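Local structure of hypothetical conserved protein (Geobacillus kaustophilus, 2PCS) at residues G13-V18 against I95-I100; S29-G34 against K140-E145; M33-L38 against Y46-Q51. The protein is of unknown function but, as a CoxG-family protein with a Bet v 1-like fold and an unidentified bound ligand, probably binds a small molecule. All coordinates share one frame; numbering follows the deposited sequence.

In the fold
From the N terminus, strand 4-12 leads into helix 15-22, whose first turn meets the far end of strand 87-99 in interaction 1, closing a loop of 76 residues. Helix 25-31 follows, and its C-terminal end packs on the long helix 124-148 in interaction 2. Segment 29-34 lies inside the loop closed by interaction 1 and segment 140-145 outside it, so the two loops cross. Interaction 3 shares M33 and G34 with interaction 2 and pairs strand 35-42 with strand 45-52; this short hairpin is nested inside the loop of interaction 1. Together the three tie both short helices and an outermost strand to the antiparallel sheet and the long helix.

Interaction 1. Residues G13-V18 against I95-I100; sequences GTVEEV and IDLTPI
V15 and L97 cover most of this contact, running alongside each other head to tail, with the V15 side chain splitting its two methyls between neighbours. CG1 rests on L97 CB at 4.0 Å, while CG2 turns to the proline ring and lies 3.9 Å from P99 CB. The valine's first torsion (chi1 166°) sets CG1 anti to the backbone N and CG2 anti to the carbonyl carbon, which spreads the fork over L97 and P99. L97 reaches from the strand toward the helix with its branched end: CD1 comes to 3.7 Å from V15 O, and CD2 lies 3.9 Å from V18 CG1. In the Bet v 1-like fold two consecutive short helices border the curved antiparallel sheet, and here helix 15-22 begins against the end of strand 87-99. With both V15 methyls gone, as in an alanine here, the touch on L97 CB would probably be lost and a gap opened beside P99. T14 suits the N-cap because its OG1 can accept from an otherwise free N-H of the first turn, here E17 N at 3.2 Å; the return bond of this capping box, from T14 N to the E17 carboxylate, is modelled implausibly short and stays doubtful. G13 has phi and psi near 160°, where a side chain would jam against the preceding carbonyl. L107 and L11 extend the apolar patch around L97 and V18.

Interaction 2. Residues S29-G34 against K140-E145; sequences SKCIMG and KKIQKE
C31 sits against K141 and I142 of the long helix, its sulfur wedged between their side chains. SG lies 3.7 Å from K141 CB and also 3.7 Å from I142 CD1, so it meets the root of the lysine and the tip of the isoleucine. The cysteine's chi1 of -53° carries SG beside its own backbone N and anti to the carbonyl carbon; a small thiol suits the close spacing of the backbones, with C31 CA 5.3 Å from K141 CA. I142 leaves its helix at an angle to the contact, yet its bent chain (chi2 -60°) brings CD1 back to the sulfur, and E145 CG adds a looser touch at 4.2 Å. K141 instead runs along the end of helix 25-31: its CD is 3.6 Å from C31 O, and its ammonium passes 3.9 Å from M33 CG, the two long chains crossing at about a right angle. The methylenes cover the backbone where the helix ends, while NZ approaches K30 O at 3.7 Å and keeps a weak, long ion pair with D137. Past the helix end, I32 faces away from the long helix and its side chain comes within about 4 Å of the bound unknown ligand. C31 also packs on F138, and M33 on L133 and L134, so helix 25-31 and the turn into strand 35-42 are pressed against helix 124-148.

Interaction 3. Residues M33-L38 against Y46-Q51; sequences MGCKSL and YKADLQ
G34 O takes the N-H of Q51 in a short bond of 2.7 Å, with the donor lifted 36° out of the carbonyl plane. K36 N gives to D49 O at 3.0 Å and D49 N to S37 O at the same length, both bonds more nearly linear at the acceptor. D49 therefore uses both its backbone N and O on segment 33-38, around the corner made at K36. Glycine suits position 34, because a side chain there would collide with Q51 O and the preceding carbonyl. On one face C35, L38, A48 and L50 gather: L50 CD2 nestles against C35 CB at 3.7 Å, and L38 and A48 form a non-hydrogen-bonded pair, L38 CA 4.5 Å from A48 CA, though the placing of the leucine's end is doubtful. At the corner, on the solvent side, the K36 chain runs beside D49 in the same direction; D49 CG, anti to the backbone N (chi1 165°), lays the carboxylate there, K36 NZ standing 5.2 Å from D49 OD2, while K36 CD brushes Q51 NE2 at 3.4 Å. One shell out, S29 and L28 of helix 25-31 meet C35 and L38, and I65 and A63 of strand 59-71 support L38, A48 and L50. L50 also comes within about 4 Å of the bound unknown ligand. Such an antiparallel beta hairpin at the sheet margin is consistent with a ligand-pocket wall in a Bet v 1-like fold.

Interaction 1. Residues G13-V18 against I95-I100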
ATOM      1  N   GLY A  13      11.066  13.433  -6.320  1.00 79.01           N
ATOM      2  CA  GLY A  13      10.099  14.482  -5.965  1.00 76.30           C
ATOM      3  C   GLY A  13      10.389  14.914  -4.568  1.00 76.17           C
ATOM      4  O   GLY A  13      11.074  14.199  -3.822  1.00 76.12           O
ATOM      5  N   THR A  14       9.891  16.081  -4.181  1.00 76.00           N
ATOM      6  CA  THR A  14      10.070  16.506  -2.791  1.00 76.57           C
ATOM      7  C   THR A  14       9.087  15.797  -1.862  1.00 75.96           C
ATOM      8  O   THR A  14       8.108  15.170  -2.318  1.00 74.97           O
ATOM      9  CB  THR A  14       9.901  18.009  -2.620  1.00 77.28           C
ATOM     10  OG1 THR A  14       8.557  18.378  -2.969  1.00 78.48           O
ATOM     11  CG2 THR A  14      10.941  18.797  -3.480  1.00 77.83           C
ATOM     12  N   VAL A  15       9.348  15.912  -0.561  1.00 75.98           N
ATOM     13  CA  VAL A  15       8.535  15.246   0.447  1.00 75.92           C
ATOM     14  C   VAL A  15       7.088  15.660   0.237  1.00 76.85           C
ATOM     15  O   VAL A  15       6.196  14.828   0.228  1.00 76.87           O
ATOM     16  CB  VAL A  15       8.979  15.591   1.870  1.00 75.57           C
ATOM     17  CG1 VAL A  15       7.905  15.165   2.895  1.00 73.14           C
ATOM     18  CG2 VAL A  15      10.329  14.927   2.190  1.00 74.80           C
ATOM     19  N   GLU A  16       6.879  16.957   0.058  1.00 77.75           N
ATOM     20  CA  GLU A  16       5.585  17.509  -0.322  1.00 79.03           C
ATOM     21  C   GLU A  16       5.030  16.965  -1.639  1.00 78.17           C
ATOM     22  O   GLU A  16       3.851  16.775  -1.773  1.00 78.23           O
ATOM     23  CB  GLU A  16       5.641  19.057  -0.336  1.00 79.11           C
ATOM     24  CG  GLU A  16       4.391  19.770  -0.927  1.00 83.91           C
ATOM     25  CD  GLU A  16       3.036  19.452  -0.230  1.00 89.82           C
ATOM     26  OE1 GLU A  16       3.013  19.010   0.940  1.00 93.11           O
ATOM     27  OE2 GLU A  16       1.973  19.671  -0.859  1.00 92.36           O
ATOM     28  N   GLU A  17       5.863  16.720  -2.627  1.00 78.74           N
ATOM     29  CA  GLU A  17       5.312  16.215  -3.892  1.00 78.83           C
ATOM     30  C   GLU A  17       4.742  14.813  -3.703  1.00 77.78           C
ATOM     31  O   GLU A  17       3.672  14.500  -4.239  1.00 78.35           O
ATOM     32  CB  GLU A  17       6.348  16.277  -5.026  1.00 79.22           C
ATOM     33  CG  GLU A  17       6.511  17.724  -5.551  1.00 84.73           C
ATOM     34  CD  GLU A  17       7.915  18.073  -6.111  1.00 90.68           C
ATOM     35  OE1 GLU A  17       8.895  17.326  -5.855  1.00 92.07           O
ATOM     36  OE2 GLU A  17       8.024  19.125  -6.799  1.00 91.39           O
ATOM     37  N   VAL A  18       5.444  14.009  -2.896  1.00 75.87           N
ATOM     38  CA  VAL A  18       5.099  12.621  -2.600  1.00 74.37           C
ATOM     39  C   VAL A  18       3.902  12.553  -1.674  1.00 73.23           C
ATOM     40  O   VAL A  18       2.933  11.866  -1.971  1.00 72.77           O
ATOM     41  CB  VAL A  18       6.321  11.874  -1.991  1.00 74.27           C
ATOM     42  CG1 VAL A  18       5.978  10.434  -1.617  1.00 73.16           C
ATOM     43  CG2 VAL A  18       7.496  11.944  -2.999  1.00 74.64           C
ATOM     44  N   ILE A  95       4.347   4.525   7.554  1.00 63.76           N
ATOM     45  CA  ILE A  95       5.091   5.151   6.499  1.00 63.40           C
ATOM     46  C   ILE A  95       5.764   6.472   6.988  1.00 64.15           C
ATOM     47  O   ILE A  95       5.114   7.337   7.590  1.00 62.60           O
ATOM     48  CB  ILE A  95       4.174   5.467   5.319  1.00 63.74           C
ATOM     49  CG1 ILE A  95       3.659   4.186   4.630  1.00 65.99           C
ATOM     50  CG2 ILE A  95       4.841   6.326   4.305  1.00 61.71           C
ATOM     51  CD1 ILE A  95       2.472   3.630   5.285  1.00 68.70           C
ATOM     52  N   ASP A  96       7.045   6.633   6.649  1.00 63.97           N
ATOM     53  CA  ASP A  96       7.792   7.845   6.967  1.00 65.26           C
ATOM     54  C   ASP A  96       8.437   8.375   5.692  1.00 65.88           C
ATOM     55  O   ASP A  96       8.984   7.593   4.878  1.00 65.49           O
ATOM     56  CB  ASP A  96       8.829   7.545   8.037  1.00 64.69           C
ATOM     57  CG  ASP A  96       8.189   7.287   9.408  1.00 69.88           C
ATOM     58  OD1 ASP A  96       7.581   8.219   9.968  1.00 71.05           O
ATOM     59  OD2 ASP A  96       8.287   6.146   9.952  1.00 77.23           O
ATOM     60  N   LEU A  97       8.296   9.684   5.475  1.00 66.34           N
ATOM     61  CA  LEU A  97       8.984  10.321   4.373  1.00 68.05           C
ATOM     62  C   LEU A  97      10.213  11.094   4.923  1.00 69.24           C
ATOM     63  O   LEU A  97      10.117  11.817   5.961  1.00 68.94           O
ATOM     64  CB  LEU A  97       8.038  11.209   3.564  1.00 68.04           C
ATOM     65  CG  LEU A  97       6.795  10.606   2.895  1.00 68.55           C
ATOM     66  CD1 LEU A  97       6.032  11.655   2.101  1.00 64.95           C
ATOM     67  CD2 LEU A  97       7.232   9.522   1.959  1.00 69.73           C
ATOM     68  N   THR A  98      11.350  10.880   4.265  1.00 69.44           N
ATOM     69  CA  THR A  98      12.613  11.517   4.628  1.00 71.35           C
ATOM     70  C   THR A  98      13.257  12.187   3.441  1.00 71.48           C
ATOM     71  O   THR A  98      13.524  11.530   2.450  1.00 71.45           O
ATOM     72  CB  THR A  98      13.572  10.501   5.168  1.00 71.51           C
ATOM     73  OG1 THR A  98      13.060  10.071   6.418  1.00 74.80           O
ATOM     74  CG2 THR A  98      14.896  11.091   5.439  1.00 73.72           C
ATOM     75  N   PRO A  99      13.520  13.495   3.536  1.00 72.75           N
ATOM     76  CA  PRO A  99      14.174  14.166   2.422  1.00 75.41           C
ATOM     77  C   PRO A  99      15.622  13.689   2.441  1.00 78.02           C
ATOM     78  O   PRO A  99      16.242  13.669   3.529  1.00 78.26           O
ATOM     79  CB  PRO A  99      14.089  15.630   2.805  1.00 75.30           C
ATOM     80  CG  PRO A  99      14.032  15.600   4.314  1.00 73.89           C
ATOM     81  CD  PRO A  99      13.312  14.388   4.685  1.00 72.56           C
ATOM     82  N   ILE A 100      16.127  13.205   1.305  1.00 80.69           N
ATOM     83  CA  ILE A 100      17.556  12.846   1.257  1.00 84.31           C
ATOM     84  C   ILE A 100      18.360  13.999   0.639  1.00 86.38           C
ATOM     85  O   ILE A 100      19.567  14.129   0.851  1.00 86.67           O
ATOM     86  CB  ILE A 100      17.849  11.453   0.640  1.00 84.56           C
ATOM     87  CG1 ILE A 100      17.178  11.318  -0.715  1.00 85.75           C
ATOM     88  CG2 ILE A 100      17.392  10.344   1.615  1.00 84.14           C
ATOM     89  CD1 ILE A 100      16.415   9.959  -0.857  1.00 86.63           C
TER

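Interaction 2. Residues S29-G34 against K140-E145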
ATOM      1  N   SER A  29      -6.603   5.001  -5.719  1.00 81.88           N
ATOM      2  CA  SER A  29      -7.460   4.086  -6.480  1.00 83.14           C
ATOM      3  C   SER A  29      -6.829   3.567  -7.760  1.00 83.64           C
ATOM      4  O   SER A  29      -6.934   2.383  -8.069  1.00 83.84           O
ATOM      5  CB  SER A  29      -8.782   4.731  -6.852  1.00 83.00           C
ATOM      6  OG  SER A  29      -9.698   3.680  -7.132  1.00 84.35           O
ATOM      7  N   LYS A  30      -6.166   4.483  -8.465  1.00 84.06           N
ATOM      8  CA  LYS A  30      -5.457   4.236  -9.680  1.00 84.63           C
ATOM      9  C   LYS A  30      -4.180   3.470  -9.461  1.00 83.02           C
ATOM     10  O   LYS A  30      -3.817   2.657 -10.292  1.00 83.11           O
ATOM     11  CB  LYS A  30      -5.145   5.577 -10.351  1.00 85.82           C
ATOM     12  CG  LYS A  30      -6.185   6.021 -11.381  1.00 89.52           C
ATOM     13  CD  LYS A  30      -6.327   7.577 -11.541  1.00 87.87           C
ATOM     14  CE  LYS A  30      -7.272   7.875 -12.754  1.00 92.99           C
ATOM     15  NZ  LYS A  30      -7.789   9.301 -12.856  1.00 94.08           N
ATOM     16  N   CYS A  31      -3.479   3.716  -8.357  1.00 82.15           N
ATOM     17  CA  CYS A  31      -2.180   3.015  -8.103  1.00 80.85           C
ATOM     18  C   CYS A  31      -2.253   1.678  -7.343  1.00 79.90           C
ATOM     19  O   CYS A  31      -1.268   0.944  -7.299  1.00 80.51           O
ATOM     20  CB  CYS A  31      -1.171   3.953  -7.435  1.00 79.83           C
ATOM     21  SG  CYS A  31      -0.926   5.524  -8.323  1.00 82.05           S
ATOM     22  N   ILE A  32      -3.386   1.370  -6.712  1.00 79.46           N
ATOM     23  CA  ILE A  32      -3.539   0.087  -5.979  1.00 79.05           C
ATOM     24  C   ILE A  32      -3.961  -0.909  -7.006  1.00 78.90           C
ATOM     25  O   ILE A  32      -4.923  -0.683  -7.723  1.00 79.45           O
ATOM     26  CB  ILE A  32      -4.648   0.139  -4.906  1.00 78.97           C
ATOM     27  CG1 ILE A  32      -4.229   1.029  -3.737  1.00 79.72           C
ATOM     28  CG2 ILE A  32      -5.033  -1.252  -4.411  1.00 76.85           C
ATOM     29  CD1 ILE A  32      -5.422   1.477  -2.883  1.00 78.05           C
ATOM     30  N   MET A  33      -3.278  -2.023  -7.094  1.00 79.43           N
ATOM     31  CA  MET A  33      -3.675  -2.965  -8.132  1.00 80.30           C
ATOM     32  C   MET A  33      -5.000  -3.654  -7.846  1.00 80.25           C
ATOM     33  O   MET A  33      -5.244  -4.129  -6.739  1.00 79.88           O
ATOM     34  CB  MET A  33      -2.599  -4.003  -8.363  1.00 80.71           C
ATOM     35  CG  MET A  33      -2.342  -4.259  -9.860  1.00 80.80           C
ATOM     36  SD  MET A  33      -1.900  -5.964  -9.964  1.00 80.95           S
ATOM     37  CE  MET A  33      -0.241  -5.980  -9.307  1.00 77.93           C
ATOM     38  N   GLY A  34      -5.856  -3.701  -8.852  1.00 80.61           N
ATOM     39  CA  GLY A  34      -7.126  -4.387  -8.697  1.00 81.72           C
ATOM     40  C   GLY A  34      -8.210  -3.477  -8.177  1.00 82.45           C
ATOM     41  O   GLY A  34      -9.392  -3.849  -8.160  1.00 82.96           O
ATOM     42  N   LYS A 140       5.562   2.047  -8.088  1.00 76.25           N
ATOM     43  CA  LYS A 140       5.821   2.267  -9.512  1.00 78.02           C
ATOM     44  C   LYS A 140       4.801   3.224 -10.072  1.00 78.52           C
ATOM     45  O   LYS A 140       5.153   4.135 -10.809  1.00 79.43           O
ATOM     46  CB  LYS A 140       5.772   0.941 -10.287  1.00 78.28           C
ATOM     47  CG  LYS A 140       5.941   1.089 -11.802  1.00 80.27           C
ATOM     48  CD  LYS A 140       5.424  -0.105 -12.609  1.00 81.18           C
ATOM     49  CE  LYS A 140       5.434   0.233 -14.144  1.00 85.41           C
ATOM     50  NZ  LYS A 140       5.138  -0.996 -15.013  1.00 89.95           N
ATOM     51  N   LYS A 141       3.525   3.038  -9.748  1.00 79.08           N
ATOM     52  CA  LYS A 141       2.520   3.912 -10.360  1.00 79.26           C
ATOM     53  C   LYS A 141       2.509   5.274  -9.695  1.00 79.13           C
ATOM     54  O   LYS A 141       2.181   6.283 -10.338  1.00 79.83           O
ATOM     55  CB  LYS A 141       1.127   3.278 -10.376  1.00 79.15           C
ATOM     56  CG  LYS A 141       0.960   2.070 -11.326  1.00 81.13           C
ATOM     57  CD  LYS A 141       0.041   1.031 -10.698  1.00 83.85           C
ATOM     58  CE  LYS A 141      -0.878   0.262 -11.667  1.00 86.14           C
ATOM     59  NZ  LYS A 141      -1.950  -0.512 -10.874  1.00 84.78           N
ATOM     60  N   ILE A 142       2.857   5.311  -8.407  1.00 78.87           N
ATOM     61  CA  ILE A 142       2.966   6.574  -7.683  1.00 78.39           C
ATOM     62  C   ILE A 142       4.093   7.376  -8.307  1.00 79.16           C
ATOM     63  O   ILE A 142       3.966   8.576  -8.486  1.00 79.25           O
ATOM     64  CB  ILE A 142       3.276   6.388  -6.161  1.00 77.80           C
ATOM     65  CG1 ILE A 142       2.064   5.916  -5.387  1.00 75.54           C
ATOM     66  CG2 ILE A 142       3.720   7.692  -5.531  1.00 77.46           C
ATOM     67  CD1 ILE A 142       0.943   6.839  -5.454  1.00 73.35           C
ATOM     68  N   GLN A 143       5.198   6.718  -8.616  1.00 80.44           N
ATOM     69  CA  GLN A 143       6.332   7.407  -9.208  1.00 83.36           C
ATOM     70  C   GLN A 143       5.916   8.037 -10.547  1.00 85.11           C
ATOM     71  O   GLN A 143       6.305   9.184 -10.849  1.00 85.95           O
ATOM     72  CB  GLN A 143       7.574   6.507  -9.314  1.00 83.01           C
ATOM     73  CG  GLN A 143       8.864   7.189  -9.844  1.00 85.22           C
ATOM     74  CD  GLN A 143       9.250   8.535  -9.163  1.00 86.82           C
ATOM     75  OE1 GLN A 143      10.157   8.574  -8.334  1.00 83.79           O
ATOM     76  NE2 GLN A 143       8.573   9.637  -9.545  1.00 87.78           N
ATOM     77  N   LYS A 144       5.056   7.340 -11.286  1.00 86.35           N
ATOM     78  CA  LYS A 144       4.548   7.851 -12.528  1.00 88.68           C
ATOM     79  C   LYS A 144       3.658   9.056 -12.319  1.00 89.19           C
ATOM     80  O   LYS A 144       3.770  10.033 -13.050  1.00 90.30           O
ATOM     81  CB  LYS A 144       3.788   6.775 -13.308  1.00 88.51           C
ATOM     82  CG  LYS A 144       2.684   7.383 -14.178  1.00 89.53           C
ATOM     83  CD  LYS A 144       1.860   6.353 -14.927  1.00 92.19           C
ATOM     84  CE  LYS A 144       1.174   6.971 -16.164  1.00 96.30           C
ATOM     85  NZ  LYS A 144       0.578   5.872 -17.007  1.00 98.05           N
ATOM     86  N   GLU A 145       2.754   9.006 -11.353  1.00 90.25           N
ATOM     87  CA  GLU A 145       1.804  10.113 -11.211  1.00 91.24           C
ATOM     88  C   GLU A 145       2.477  11.346 -10.659  1.00 91.49           C
ATOM     89  O   GLU A 145       2.071  12.459 -10.976  1.00 91.73           O
ATOM     90  CB  GLU A 145       0.593   9.726 -10.357  1.00 91.90           C
ATOM     91  CG  GLU A 145      -0.294   8.649 -10.993  1.00 93.76           C
ATOM     92  CD  GLU A 145      -1.120   9.136 -12.185  1.00 97.21           C
ATOM     93  OE1 GLU A 145      -1.283  10.360 -12.396  1.00 98.85           O
ATOM     94  OE2 GLU A 145      -1.645   8.272 -12.913  1.00 99.83           O
TER

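Interaction 3. Residues M33-L38 against Y46-Q51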
ATOM      1  N   MET A  33      -3.278  -2.023  -7.094  1.00 79.43           N
ATOM      2  CA  MET A  33      -3.675  -2.965  -8.132  1.00 80.30           C
ATOM      3  C   MET A  33      -5.000  -3.654  -7.846  1.00 80.25           C
ATOM      4  O   MET A  33      -5.244  -4.129  -6.739  1.00 79.88           O
ATOM      5  CB  MET A  33      -2.599  -4.003  -8.363  1.00 80.71           C
ATOM      6  CG  MET A  33      -2.342  -4.259  -9.860  1.00 80.80           C
ATOM      7  SD  MET A  33      -1.900  -5.964  -9.964  1.00 80.95           S
ATOM      8  CE  MET A  33      -0.241  -5.980  -9.307  1.00 77.93           C
ATOM      9  N   GLY A  34      -5.856  -3.701  -8.852  1.00 80.61           N
ATOM     10  CA  GLY A  34      -7.126  -4.387  -8.697  1.00 81.72           C
ATOM     11  C   GLY A  34      -8.210  -3.477  -8.177  1.00 82.45           C
ATOM     12  O   GLY A  34      -9.392  -3.849  -8.160  1.00 82.96           O
ATOM     13  N   CYS A  35      -7.814  -2.276  -7.761  1.00 83.15           N
ATOM     14  CA  CYS A  35      -8.728  -1.346  -7.152  1.00 84.08           C
ATOM     15  C   CYS A  35      -9.664  -0.725  -8.181  1.00 85.65           C
ATOM     16  O   CYS A  35      -9.225  -0.039  -9.089  1.00 84.68           O
ATOM     17  CB  CYS A  35      -8.001  -0.292  -6.342  1.00 83.43           C
ATOM     18  SG  CYS A  35      -9.152   0.585  -5.275  1.00 83.51           S
ATOM     19  N   LYS A  36     -10.952  -1.032  -8.034  1.00 87.92           N
ATOM     20  CA  LYS A  36     -11.996  -0.577  -8.948  1.00 90.67           C
ATOM     21  C   LYS A  36     -12.548   0.722  -8.403  1.00 92.12           C
ATOM     22  O   LYS A  36     -12.733   1.685  -9.152  1.00 93.10           O
ATOM     23  CB  LYS A  36     -13.113  -1.611  -9.067  1.00 90.71           C
ATOM     24  CG  LYS A  36     -13.023  -2.571 -10.260  1.00 93.75           C
ATOM     25  CD  LYS A  36     -14.465  -3.082 -10.611  1.00 97.83           C
ATOM     26  CE  LYS A  36     -14.677  -3.516 -12.093  1.00 97.66           C
ATOM     27  NZ  LYS A  36     -16.146  -3.784 -12.334  1.00 97.47           N
ATOM     28  N   SER A  37     -12.785   0.757  -7.088  1.00 93.21           N
ATOM     29  CA  SER A  37     -13.152   1.995  -6.403  1.00 93.49           C
ATOM     30  C   SER A  37     -12.632   2.059  -4.964  1.00 93.43           C
ATOM     31  O   SER A  37     -12.526   1.024  -4.287  1.00 92.88           O
ATOM     32  CB  SER A  37     -14.665   2.181  -6.415  1.00 93.93           C
ATOM     33  OG  SER A  37     -15.311   0.936  -6.231  1.00 95.58           O
ATOM     34  N   LEU A  38     -12.292   3.285  -4.537  1.00 93.07           N
ATOM     35  CA  LEU A  38     -12.055   3.645  -3.138  1.00 92.92           C
ATOM     36  C   LEU A  38     -13.152   4.600  -2.723  1.00 92.50           C
ATOM     37  O   LEU A  38     -13.153   5.748  -3.145  1.00 92.89           O
ATOM     38  CB  LEU A  38     -10.714   4.365  -2.952  1.00 92.87           C
ATOM     39  CG  LEU A  38      -9.526   3.741  -2.212  1.00 93.71           C
ATOM     40  CD1 LEU A  38      -8.433   4.787  -2.018  1.00 92.89           C
ATOM     41  CD2 LEU A  38      -9.906   3.130  -0.868  1.00 94.52           C
ATOM     42  N   TYR A  46     -11.632   4.356   4.034  1.00 76.77           N
ATOM     43  CA  TYR A  46     -12.164   4.023   2.725  1.00 76.37           C
ATOM     44  C   TYR A  46     -12.535   2.554   2.640  1.00 76.44           C
ATOM     45  O   TYR A  46     -12.092   1.732   3.452  1.00 75.33           O
ATOM     46  CB  TYR A  46     -11.174   4.371   1.610  1.00 76.00           C
ATOM     47  CG  TYR A  46     -10.674   5.766   1.742  1.00 76.08           C
ATOM     48  CD1 TYR A  46      -9.797   6.104   2.783  1.00 75.17           C
ATOM     49  CD2 TYR A  46     -11.092   6.763   0.867  1.00 75.04           C
ATOM     50  CE1 TYR A  46      -9.365   7.386   2.970  1.00 73.68           C
ATOM     51  CE2 TYR A  46     -10.640   8.076   1.032  1.00 76.55           C
ATOM     52  CZ  TYR A  46      -9.770   8.374   2.096  1.00 76.09           C
ATOM     53  OH  TYR A  46      -9.291   9.661   2.301  1.00 76.48           O
ATOM     54  N   LYS A  47     -13.362   2.270   1.635  1.00 76.55           N
ATOM     55  CA  LYS A  47     -13.766   0.945   1.276  1.00 76.87           C
ATOM     56  C   LYS A  47     -13.239   0.766  -0.139  1.00 77.30           C
ATOM     57  O   LYS A  47     -13.512   1.557  -1.050  1.00 76.84           O
ATOM     58  CB  LYS A  47     -15.286   0.771   1.337  1.00 77.19           C
ATOM     59  CG  LYS A  47     -15.798  -0.669   1.036  1.00 78.69           C
ATOM     60  CD  LYS A  47     -17.048  -0.972   1.835  1.00 86.53           C
ATOM     61  CE  LYS A  47     -18.042  -1.893   1.096  1.00 92.07           C
ATOM     62  NZ  LYS A  47     -18.266  -3.205   1.805  1.00 94.16           N
ATOM     63  N   ALA A  48     -12.427  -0.261  -0.289  1.00 77.43           N
ATOM     64  CA  ALA A  48     -11.863  -0.571  -1.565  1.00 78.03           C
ATOM     65  C   ALA A  48     -12.490  -1.876  -2.087  1.00 78.22           C
ATOM     66  O   ALA A  48     -12.653  -2.853  -1.342  1.00 78.18           O
ATOM     67  CB  ALA A  48     -10.363  -0.666  -1.441  1.00 77.49           C
ATOM     68  N   ASP A  49     -12.897  -1.841  -3.356  1.00 79.27           N
ATOM     69  CA  ASP A  49     -13.371  -3.024  -4.090  1.00 80.28           C
ATOM     70  C   ASP A  49     -12.182  -3.538  -4.925  1.00 79.10           C
ATOM     71  O   ASP A  49     -11.804  -2.913  -5.914  1.00 78.91           O
ATOM     72  CB  ASP A  49     -14.582  -2.641  -4.971  1.00 81.14           C
ATOM     73  CG  ASP A  49     -14.918  -3.715  -6.064  1.00 85.14           C
ATOM     74  OD1 ASP A  49     -14.790  -4.947  -5.805  1.00 88.83           O
ATOM     75  OD2 ASP A  49     -15.335  -3.318  -7.183  1.00 88.49           O
ATOM     76  N   LEU A  50     -11.562  -4.631  -4.494  1.00 77.73           N
ATOM     77  CA  LEU A  50     -10.337  -5.113  -5.172  1.00 77.43           C
ATOM     78  C   LEU A  50     -10.601  -6.364  -6.014  1.00 77.49           C
ATOM     79  O   LEU A  50     -11.120  -7.371  -5.521  1.00 76.93           O
ATOM     80  CB  LEU A  50      -9.200  -5.380  -4.163  1.00 76.02           C
ATOM     81  CG  LEU A  50      -8.796  -4.199  -3.286  1.00 76.00           C
ATOM     82  CD1 LEU A  50      -7.957  -4.619  -2.094  1.00 76.05           C
ATOM     83  CD2 LEU A  50      -8.083  -3.161  -4.067  1.00 72.31           C
ATOM     84  N   GLN A  51     -10.261  -6.294  -7.288  1.00 77.94           N
ATOM     85  CA  GLN A  51     -10.300  -7.490  -8.117  1.00 79.90           C
ATOM     86  C   GLN A  51      -8.894  -7.853  -8.529  1.00 78.21           C
ATOM     87  O   GLN A  51      -8.318  -7.279  -9.425  1.00 79.10           O
ATOM     88  CB  GLN A  51     -11.283  -7.333  -9.297  1.00 80.12           C
ATOM     89  CG  GLN A  51     -12.722  -7.172  -8.777  1.00 83.02           C
ATOM     90  CD  GLN A  51     -13.753  -6.858  -9.838  1.00 83.79           C
ATOM     91  OE1 GLN A  51     -13.576  -7.184 -11.017  1.00 91.16           O
ATOM     92  NE2 GLN A  51     -14.866  -6.236  -9.414  1.00 87.33           N
TER